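Local structure of L-threonine dehydrogenase (Flavobacterium frigidimaris, 2YY7) at residues L173-S177 with D306-L311; E251-I256 with L300-T304. The protein probably oxidises L-threonine at its 3-hydroxyl with NAD as cofactor, as an enzyme of the NAD(P)-dependent epimerase/dehydratase family. All blocks are in the same frame, centred on the assembly; numbering follows the deposited sequence.

Followed from the N terminus, the chain first builds the parallel strands of its Rossmann fold and reaches strand 164-174, whose end and the turn after it supply residues 173-177 of contact 1. It then runs through helix 187-197 and strand 211-215 to helix 249-257, where residues 251-256 open contact 2. Helix 300-311 serves both contacts: its first turn closes the inner loop on helix 249-257, and its last turns close the outer loop on W176 and its neighbours, so contact 2 lies wholly within the span of contact 1. The two touch where I174 packs on M303; contact 1 ties the helix end to the NAD-site strand, contact 2 its start to helix 249-257.

Contact 1: L173-S177 with D306-L311; sequences LISWS and DMIEHL. With NAD (nicotinamide-adenine-dinucleotide), chain E.
D306 faces W176 through a water, which accepts from W176 NE1 at 3.0 Å. The same water lies 2.8 Å from D306 OD1. That carboxylate oxygen is hydrogen-bonded to Y215 of strand 211-215. One residue on, M307 brings a side chain bent at both chi2 and chi3 against the 174-176 backbone. Its SD lies at the edge of the indole, a Met-aromatic contact 5.2 Å from the centroid of the W176 five-membered ring, and also packs on W176 CB. The terminal CE reaches further, to within 3.8 Å of I174 CG2, and the two side chains meet nearly at right angles.

H310 makes the aromatic stack. Its imidazole lies face to face over the five-membered ring of W176, centroids 3.5 Å apart and planes only 7° from parallel, while H310 CB adds a CH-pi contact over the same face. W176 meets it with CG held between the backbone N and the carbonyl carbon (chi1 54°), the opposite face having S177 CB near its rim. Were W176 replaced by an alanine, H310 would probably lose its stacking partner and be freer to turn, and the water would lack its N-H donor. L311 finishes the helix, CG 4.1 Å from W176 CB.

At the other end of 173-177, L173 N donates to NAD O7N, the carboxamide oxygen, at 2.9 Å, and L173 CB and CG lie against that amide. S175 OG is hydrogen-bonded to Q13, another NAD-binding residue. The strand end thus sits between the cofactor and the C-terminal helix: I174 pairs through its backbone with M214 and M216, M307 and L311 rest on helix 187-197, and L173 packs on helices 13-26 and 216-228.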
ATOM      1  N   LEU A 173      -0.585  22.175   2.760  1.00 10.94           N
ATOM      2  CA  LEU A 173      -0.033  23.370   2.110  1.00 11.22           C
ATOM      3  C   LEU A 173      -0.960  24.584   2.086  1.00 11.43           C
ATOM      4  O   LEU A 173      -2.171  24.462   1.906  1.00 11.72           O
ATOM      5  CB  LEU A 173       0.405  23.041   0.675  1.00 10.56           C
ATOM      6  CG  LEU A 173       1.454  21.946   0.483  1.00  7.53           C
ATOM      7  CD1 LEU A 173       1.951  21.984  -0.958  1.00  8.81           C
ATOM      8  CD2 LEU A 173       2.620  22.147   1.443  1.00  7.05           C
ATOM      9  N   ILE A 174      -0.362  25.763   2.236  1.00 12.34           N
ATOM     10  CA  ILE A 174      -1.099  27.022   2.275  1.00 13.02           C
ATOM     11  C   ILE A 174      -0.647  27.988   1.176  1.00 13.39           C
ATOM     12  O   ILE A 174       0.545  28.255   1.028  1.00 14.09           O
ATOM     13  CB  ILE A 174      -0.909  27.674   3.661  1.00 12.34           C
ATOM     14  CG1 ILE A 174      -1.396  26.698   4.743  1.00 13.87           C
ATOM     15  CG2 ILE A 174      -1.673  28.994   3.742  1.00 13.11           C
ATOM     16  CD1 ILE A 174      -0.766  26.907   6.112  1.00 15.78           C
ATOM     17  N   SER A 175      -1.596  28.508   0.404  1.00 13.69           N
ATOM     18  CA  SER A 175      -1.258  29.431  -0.674  1.00 13.88           C
ATOM     19  C   SER A 175      -2.330  30.494  -0.897  1.00 13.50           C
ATOM     20  O   SER A 175      -3.454  30.372  -0.413  1.00 12.79           O
ATOM     21  CB  SER A 175      -1.037  28.670  -1.980  1.00 12.96           C
ATOM     22  OG  SER A 175      -2.254  28.109  -2.434  1.00 18.97           O
ATOM     23  N   TRP A 176      -1.963  31.520  -1.662  1.00 13.15           N
ATOM     24  CA  TRP A 176      -2.838  32.646  -1.971  1.00 13.58           C
ATOM     25  C   TRP A 176      -3.202  32.777  -3.453  1.00 13.60           C
ATOM     26  O   TRP A 176      -4.148  33.483  -3.795  1.00 11.71           O
ATOM     27  CB  TRP A 176      -2.161  33.950  -1.531  1.00 12.79           C
ATOM     28  CG  TRP A 176      -0.781  34.102  -2.119  1.00 13.63           C
ATOM     29  CD1 TRP A 176       0.406  33.745  -1.537  1.00 13.09           C
ATOM     30  CD2 TRP A 176      -0.455  34.570  -3.434  1.00 13.40           C
ATOM     31  NE1 TRP A 176       1.447  33.959  -2.410  1.00 12.02           N
ATOM     32  CE2 TRP A 176       0.947  34.463  -3.582  1.00 13.49           C
ATOM     33  CE3 TRP A 176      -1.212  35.067  -4.506  1.00 16.19           C
ATOM     34  CZ2 TRP A 176       1.609  34.835  -4.760  1.00 13.11           C
ATOM     35  CZ3 TRP A 176      -0.551  35.439  -5.678  1.00 13.52           C
ATOM     36  CH2 TRP A 176       0.846  35.319  -5.792  1.00 13.03           C
ATOM     37  N   SER A 177      -2.458  32.111  -4.334  1.00 15.53           N
ATOM     38  CA  SER A 177      -2.716  32.237  -5.773  1.00 16.38           C
ATOM     39  C   SER A 177      -3.820  31.380  -6.381  1.00 16.77           C
ATOM     40  O   SER A 177      -4.441  31.783  -7.365  1.00 17.33           O
ATOM     41  CB  SER A 177      -1.426  31.992  -6.560  1.00 16.25           C
ATOM     42  OG  SER A 177      -0.973  30.664  -6.392  1.00 20.08           O
ATOM     43  N   ASP A 306       2.658  37.282   5.032  1.00 12.40           N
ATOM     44  CA  ASP A 306       2.729  37.167   3.576  1.00 12.36           C
ATOM     45  C   ASP A 306       1.376  36.865   2.935  1.00 11.53           C
ATOM     46  O   ASP A 306       1.074  37.372   1.856  1.00 11.39           O
ATOM     47  CB  ASP A 306       3.754  36.092   3.192  1.00 12.92           C
ATOM     48  CG  ASP A 306       4.210  36.210   1.751  1.00 14.01           C
ATOM     49  OD1 ASP A 306       3.583  35.598   0.865  1.00 12.67           O
ATOM     50  OD2 ASP A 306       5.197  36.936   1.504  1.00 18.85           O
ATOM     51  N   MET A 307       0.558  36.047   3.595  1.00 10.66           N
ATOM     52  CA  MET A 307      -0.766  35.724   3.067  1.00 10.85           C
ATOM     53  C   MET A 307      -1.645  36.969   3.052  1.00 11.01           C
ATOM     54  O   MET A 307      -2.268  37.297   2.037  1.00 10.14           O
ATOM     55  CB  MET A 307      -1.447  34.639   3.915  1.00  9.94           C
ATOM     56  CG  MET A 307      -1.005  33.209   3.603  1.00 10.66           C
ATOM     57  SD  MET A 307      -1.503  32.640   1.956  1.00 11.71           S
ATOM     58  CE  MET A 307      -3.199  32.124   2.270  1.00  9.42           C
ATOM     59  N   ILE A 308      -1.696  37.660   4.184  1.00 11.00           N
ATOM     60  CA  ILE A 308      -2.515  38.861   4.295  1.00 12.50           C
ATOM     61  C   ILE A 308      -2.065  39.948   3.315  1.00 12.51           C
ATOM     62  O   ILE A 308      -2.890  40.678   2.772  1.00 13.03           O
ATOM     63  CB  ILE A 308      -2.509  39.381   5.751  1.00 13.38           C
ATOM     64  CG1 ILE A 308      -3.231  38.360   6.643  1.00 13.66           C
ATOM     65  CG2 ILE A 308      -3.197  40.749   5.840  1.00 14.46           C
ATOM     66  CD1 ILE A 308      -3.147  38.644   8.114  1.00 20.96           C
ATOM     67  N   GLU A 309      -0.761  40.046   3.071  1.00 11.86           N
ATOM     68  CA  GLU A 309      -0.264  41.041   2.130  1.00 12.36           C
ATOM     69  C   GLU A 309      -0.758  40.707   0.728  1.00 12.51           C
ATOM     70  O   GLU A 309      -1.170  41.588  -0.024  1.00 12.55           O
ATOM     71  CB  GLU A 309       1.265  41.083   2.133  1.00 12.30           C
ATOM     72  CG  GLU A 309       1.880  41.607   3.417  1.00 14.73           C
ATOM     73  CD  GLU A 309       3.372  41.861   3.280  1.00 17.52           C
ATOM     74  OE1 GLU A 309       4.099  40.947   2.841  1.00 20.60           O
ATOM     75  OE2 GLU A 309       3.819  42.976   3.609  1.00 22.75           O
ATOM     76  N   HIS A 310      -0.718  39.426   0.376  1.00 12.25           N
ATOM     77  CA  HIS A 310      -1.173  38.992  -0.942  1.00 12.50           C
ATOM     78  C   HIS A 310      -2.686  39.107  -1.116  1.00 13.46           C
ATOM     79  O   HIS A 310      -3.173  39.397  -2.208  1.00 14.11           O
ATOM     80  CB  HIS A 310      -0.752  37.541  -1.193  1.00 11.94           C
ATOM     81  CG  HIS A 310       0.653  37.395  -1.687  1.00 13.13           C
ATOM     82  ND1 HIS A 310       1.017  37.679  -2.986  1.00 13.18           N
ATOM     83  CD2 HIS A 310       1.788  37.017  -1.053  1.00 10.30           C
ATOM     84  CE1 HIS A 310       2.316  37.485  -3.130  1.00 14.20           C
ATOM     85  NE2 HIS A 310       2.807  37.083  -1.972  1.00 13.79           N
ATOM     86  N   LEU A 311      -3.429  38.893  -0.035  1.00 13.60           N
ATOM     87  CA  LEU A 311      -4.881  38.928  -0.106  1.00 13.89           C
ATOM     88  C   LEU A 311      -5.590  40.207   0.328  1.00 14.57           C
ATOM     89  O   LEU A 311      -6.813  40.293   0.219  1.00 14.83           O
ATOM     90  CB  LEU A 311      -5.444  37.731   0.666  1.00 13.67           C
ATOM     91  CG  LEU A 311      -5.044  36.370   0.082  1.00 13.56           C
ATOM     92  CD1 LEU A 311      -5.510  35.246   0.995  1.00 14.44           C
ATOM     93  CD2 LEU A 311      -5.654  36.215  -1.307  1.00 13.88           C
TER
HETATM   94  PA  NAD E3001      -5.214  20.320  -6.935  1.00  9.94           P
HETATM   95  O1A NAD E3001      -5.282  21.755  -6.539  1.00 10.01           O
HETATM   96  O2A NAD E3001      -6.458  19.537  -6.714  1.00 10.53           O
HETATM   97  O5B NAD E3001      -4.646  20.166  -8.404  1.00  8.58           O
HETATM   98  C5B NAD E3001      -4.821  18.988  -9.137  1.00  3.91           C
HETATM   99  C4B NAD E3001      -4.787  19.310 -10.611  1.00  5.99           C
HETATM  100  O4B NAD E3001      -4.779  18.071 -11.323  1.00  7.54           O
HETATM  101  C3B NAD E3001      -6.026  20.123 -11.056  1.00  7.81           C
HETATM  102  O3B NAD E3001      -5.650  21.312 -11.771  1.00  8.85           O
HETATM  103  C2B NAD E3001      -6.823  19.109 -11.886  1.00  7.51           C
HETATM  104  O2B NAD E3001      -7.564  19.722 -12.927  1.00  8.79           O
HETATM  105  C1B NAD E3001      -5.706  18.188 -12.400  1.00  8.55           C
HETATM  106  N9A NAD E3001      -6.209  16.885 -12.859  1.00  8.89           N
HETATM  107  C8A NAD E3001      -7.171  16.100 -12.224  1.00 10.09           C
HETATM  108  N7A NAD E3001      -7.368  15.003 -12.970  1.00  8.19           N
HETATM  109  C5A NAD E3001      -6.539  15.081 -14.034  1.00  9.44           C
HETATM  110  C6A NAD E3001      -6.365  14.241 -15.123  1.00  8.67           C
HETATM  111  N6A NAD E3001      -7.127  13.180 -15.277  1.00  7.69           N
HETATM  112  N1A NAD E3001      -5.461  14.585 -16.094  1.00  8.28           N
HETATM  113  C2A NAD E3001      -4.719  15.753 -15.999  1.00  9.67           C
HETATM  114  N3A NAD E3001      -4.898  16.618 -14.937  1.00  8.46           N
HETATM  115  C4A NAD E3001      -5.814  16.264 -13.978  1.00  7.80           C
HETATM  116  O3  NAD E3001      -4.106  19.580  -6.040  1.00  9.50           O
HETATM  117  PN  NAD E3001      -2.717  20.161  -5.432  1.00  9.35           P
HETATM  118  O1N NAD E3001      -1.972  21.007  -6.423  1.00  7.46           O
HETATM  119  O2N NAD E3001      -3.042  20.626  -4.057  1.00 14.18           O
HETATM  120  O5D NAD E3001      -1.878  18.784  -5.241  1.00  8.59           O
HETATM  121  C5D NAD E3001      -0.981  18.322  -6.262  1.00  7.19           C
HETATM  122  C4D NAD E3001      -0.262  17.045  -5.746  1.00  6.92           C
HETATM  123  O4D NAD E3001       0.327  17.298  -4.484  1.00  6.26           O
HETATM  124  C3D NAD E3001      -1.207  15.863  -5.509  1.00  9.06           C
HETATM  125  O3D NAD E3001      -0.505  14.657  -5.800  1.00 10.26           O
HETATM  126  C2D NAD E3001      -1.451  15.897  -4.019  1.00  9.11           C
HETATM  127  O2D NAD E3001      -1.887  14.623  -3.606  1.00 10.15           O
HETATM  128  C1D NAD E3001      -0.092  16.346  -3.482  1.00  6.43           C
HETATM  129  N1N NAD E3001      -0.248  16.939  -2.133  1.00  6.65           N
HETATM  130  C2N NAD E3001      -0.887  18.153  -1.986  1.00  5.39           C
HETATM  131  C3N NAD E3001      -1.030  18.701  -0.716  1.00  7.35           C
HETATM  132  C7N NAD E3001      -1.615  20.075  -0.536  1.00  7.03           C
HETATM  133  O7N NAD E3001      -1.775  20.481   0.779  1.00  9.20           O
HETATM  134  N7N NAD E3001      -2.004  20.837  -1.573  1.00 11.22           N
HETATM  135  C4N NAD E3001      -0.547  18.011   0.412  1.00  5.97           C
HETATM  136  C5N NAD E3001       0.121  16.794   0.244  1.00  4.61           C
HETATM  137  C6N NAD E3001       0.251  16.253  -1.020  1.00  2.20           C
HETATM  138  O   HOH W   1       4.259  34.055  -1.352  1.00 25.61           O

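Contact 2: E251-I256 with L300-T304; sequences EIANEI and LESMT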
ATOM      1  N   GLU A 251      -4.287  28.562  17.094  1.00 13.11           N
ATOM      2  CA  GLU A 251      -3.049  29.309  16.899  1.00 14.98           C
ATOM      3  C   GLU A 251      -3.027  30.138  15.613  1.00 14.52           C
ATOM      4  O   GLU A 251      -2.611  31.296  15.644  1.00 15.39           O
ATOM      5  CB  GLU A 251      -1.840  28.363  16.933  1.00 13.96           C
ATOM      6  CG  GLU A 251      -1.705  27.601  18.252  1.00 16.76           C
ATOM      7  CD  GLU A 251      -0.597  26.556  18.233  1.00 18.50           C
ATOM      8  OE1 GLU A 251      -0.570  25.723  17.302  1.00 18.29           O
ATOM      9  OE2 GLU A 251       0.242  26.558  19.157  1.00 23.95           O
ATOM     10  N   ILE A 252      -3.462  29.573  14.486  1.00 14.23           N
ATOM     11  CA  ILE A 252      -3.436  30.354  13.252  1.00 14.31           C
ATOM     12  C   ILE A 252      -4.473  31.474  13.293  1.00 14.45           C
ATOM     13  O   ILE A 252      -4.253  32.549  12.741  1.00 14.54           O
ATOM     14  CB  ILE A 252      -3.646  29.478  11.979  1.00 13.66           C
ATOM     15  CG1 ILE A 252      -3.618  30.380  10.740  1.00 13.45           C
ATOM     16  CG2 ILE A 252      -4.962  28.719  12.053  1.00 13.18           C
ATOM     17  CD1 ILE A 252      -3.484  29.636   9.426  1.00 14.21           C
ATOM     18  N   ALA A 253      -5.595  31.227  13.964  1.00 14.84           N
ATOM     19  CA  ALA A 253      -6.639  32.238  14.089  1.00 16.03           C
ATOM     20  C   ALA A 253      -6.108  33.383  14.958  1.00 16.22           C
ATOM     21  O   ALA A 253      -6.392  34.550  14.700  1.00 15.03           O
ATOM     22  CB  ALA A 253      -7.897  31.628  14.718  1.00 15.59           C
ATOM     23  N   ASN A 254      -5.328  33.039  15.982  1.00 17.33           N
ATOM     24  CA  ASN A 254      -4.755  34.044  16.874  1.00 17.92           C
ATOM     25  C   ASN A 254      -3.700  34.883  16.159  1.00 18.13           C
ATOM     26  O   ASN A 254      -3.560  36.077  16.425  1.00 18.57           O
ATOM     27  CB  ASN A 254      -4.130  33.389  18.113  1.00 17.81           C
ATOM     28  CG  ASN A 254      -5.170  32.940  19.128  1.00 20.17           C
ATOM     29  OD1 ASN A 254      -6.308  33.412  19.120  1.00 22.38           O
ATOM     30  ND2 ASN A 254      -4.774  32.040  20.026  1.00 19.07           N
ATOM     31  N   GLU A 255      -2.952  34.263  15.254  1.00 17.96           N
ATOM     32  CA  GLU A 255      -1.933  35.001  14.520  1.00 17.11           C
ATOM     33  C   GLU A 255      -2.630  35.995  13.588  1.00 17.03           C
ATOM     34  O   GLU A 255      -2.177  37.130  13.419  1.00 17.76           O
ATOM     35  CB  GLU A 255      -1.055  34.048  13.705  1.00 17.39           C
ATOM     36  CG  GLU A 255       0.172  34.722  13.109  1.00 17.26           C
ATOM     37  CD  GLU A 255       1.131  35.230  14.170  1.00 18.02           C
ATOM     38  OE1 GLU A 255       1.934  36.133  13.862  1.00 18.81           O
ATOM     39  OE2 GLU A 255       1.087  34.723  15.311  1.00 19.20           O
ATOM     40  N   ILE A 256      -3.733  35.561  12.982  1.00 16.62           N
ATOM     41  CA  ILE A 256      -4.499  36.416  12.078  1.00 16.41           C
ATOM     42  C   ILE A 256      -5.096  37.598  12.843  1.00 17.09           C
ATOM     43  O   ILE A 256      -5.188  38.709  12.312  1.00 17.13           O
ATOM     44  CB  ILE A 256      -5.640  35.619  11.390  1.00 16.23           C
ATOM     45  CG1 ILE A 256      -5.039  34.593  10.426  1.00 14.36           C
ATOM     46  CG2 ILE A 256      -6.582  36.562  10.641  1.00 14.01           C
ATOM     47  CD1 ILE A 256      -6.059  33.661   9.804  1.00 15.78           C
ATOM     48  N   LEU A 300       4.737  30.220  11.209  1.00 13.13           N
ATOM     49  CA  LEU A 300       3.374  30.743  11.273  1.00 13.33           C
ATOM     50  C   LEU A 300       3.266  32.266  11.116  1.00 14.10           C
ATOM     51  O   LEU A 300       2.439  32.755  10.345  1.00 14.67           O
ATOM     52  CB  LEU A 300       2.703  30.312  12.580  1.00 13.00           C
ATOM     53  CG  LEU A 300       1.268  30.813  12.767  1.00 13.19           C
ATOM     54  CD1 LEU A 300       0.424  30.435  11.545  1.00 11.81           C
ATOM     55  CD2 LEU A 300       0.679  30.217  14.041  1.00 13.15           C
ATOM     56  N   GLU A 301       4.098  33.005  11.841  1.00 13.64           N
ATOM     57  CA  GLU A 301       4.089  34.464  11.780  1.00 15.65           C
ATOM     58  C   GLU A 301       4.435  35.048  10.407  1.00 14.33           C
ATOM     59  O   GLU A 301       3.729  35.925   9.910  1.00 14.96           O
ATOM     60  CB  GLU A 301       5.046  35.043  12.835  1.00 16.04           C
ATOM     61  CG  GLU A 301       5.319  36.541  12.675  1.00 19.11           C
ATOM     62  CD  GLU A 301       6.192  37.108  13.786  1.00 21.08           C
ATOM     63  OE1 GLU A 301       7.212  36.476  14.137  1.00 27.90           O
ATOM     64  OE2 GLU A 301       5.863  38.198  14.300  1.00 29.83           O
ATOM     65  N   SER A 302       5.521  34.581   9.793  1.00 13.71           N
ATOM     66  CA  SER A 302       5.910  35.102   8.484  1.00 14.21           C
ATOM     67  C   SER A 302       4.949  34.677   7.375  1.00 14.31           C
ATOM     68  O   SER A 302       4.751  35.408   6.403  1.00 14.04           O
ATOM     69  CB  SER A 302       7.348  34.686   8.133  1.00 12.29           C
ATOM     70  OG  SER A 302       7.529  33.284   8.226  1.00 14.60           O
ATOM     71  N   MET A 303       4.352  33.499   7.507  1.00 14.64           N
ATOM     72  CA  MET A 303       3.407  33.052   6.494  1.00 15.99           C
ATOM     73  C   MET A 303       2.117  33.856   6.581  1.00 14.79           C
ATOM     74  O   MET A 303       1.557  34.257   5.561  1.00 15.87           O
ATOM     75  CB  MET A 303       3.075  31.573   6.659  1.00 15.70           C
ATOM     76  CG  MET A 303       1.894  31.153   5.805  1.00 19.15           C
ATOM     77  SD  MET A 303       1.408  29.464   6.047  1.00 20.76           S
ATOM     78  CE  MET A 303       0.504  29.602   7.616  1.00 22.30           C
ATOM     79  N   THR A 304       1.639  34.080   7.801  1.00 13.38           N
ATOM     80  CA  THR A 304       0.410  34.838   8.003  1.00 13.09           C
ATOM     81  C   THR A 304       0.561  36.240   7.419  1.00 12.75           C
ATOM     82  O   THR A 304      -0.338  36.746   6.751  1.00 12.45           O
ATOM     83  CB  THR A 304       0.053  34.947   9.503  1.00 12.70           C
ATOM     84  OG1 THR A 304      -0.219  33.640  10.024  1.00 13.45           O
ATOM     85  CG2 THR A 304      -1.180  35.825   9.696  1.00 13.14           C
TER
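E255 and T304 meet at the tight centre of this crossing, where the axes of 251-256 and 300-304 approach to 10.0 Å and cross at -55°. It is the aliphatic part of E255 that does the touching: CG lies 3.3 Å from T304 OG1 and also packs on L300 CG. With CG anti to the backbone N (chi1 -170°) and a bend at chi2, the glutamate chain crosses to the first turn of the other helix. Beside it, L300 CD1 approaches I252 CG1 at 4.1 Å, the side chains at about a right angle, and I256 CG1 reaches T304 CG2. F247 and F192 cover this apolar side.

Toward solvent the packing thins. L300 CD2 rests against E251 O, and E255 OE1 lies 3.5 Å from E301 CB, with the two carboxylates turned 78° apart and E255 OE1 4.5 Å from E301 OE2. K258 makes a weak, long ion pair with E255 OE2, which may ease that like-charge approach. T304 OG1 donates within its own helix to L300 O, which also accepts from T304 N on the opposite face of its plane. No hydrogen bond crosses, so van der Waals packing, largely of hydrocarbon, joins the helices.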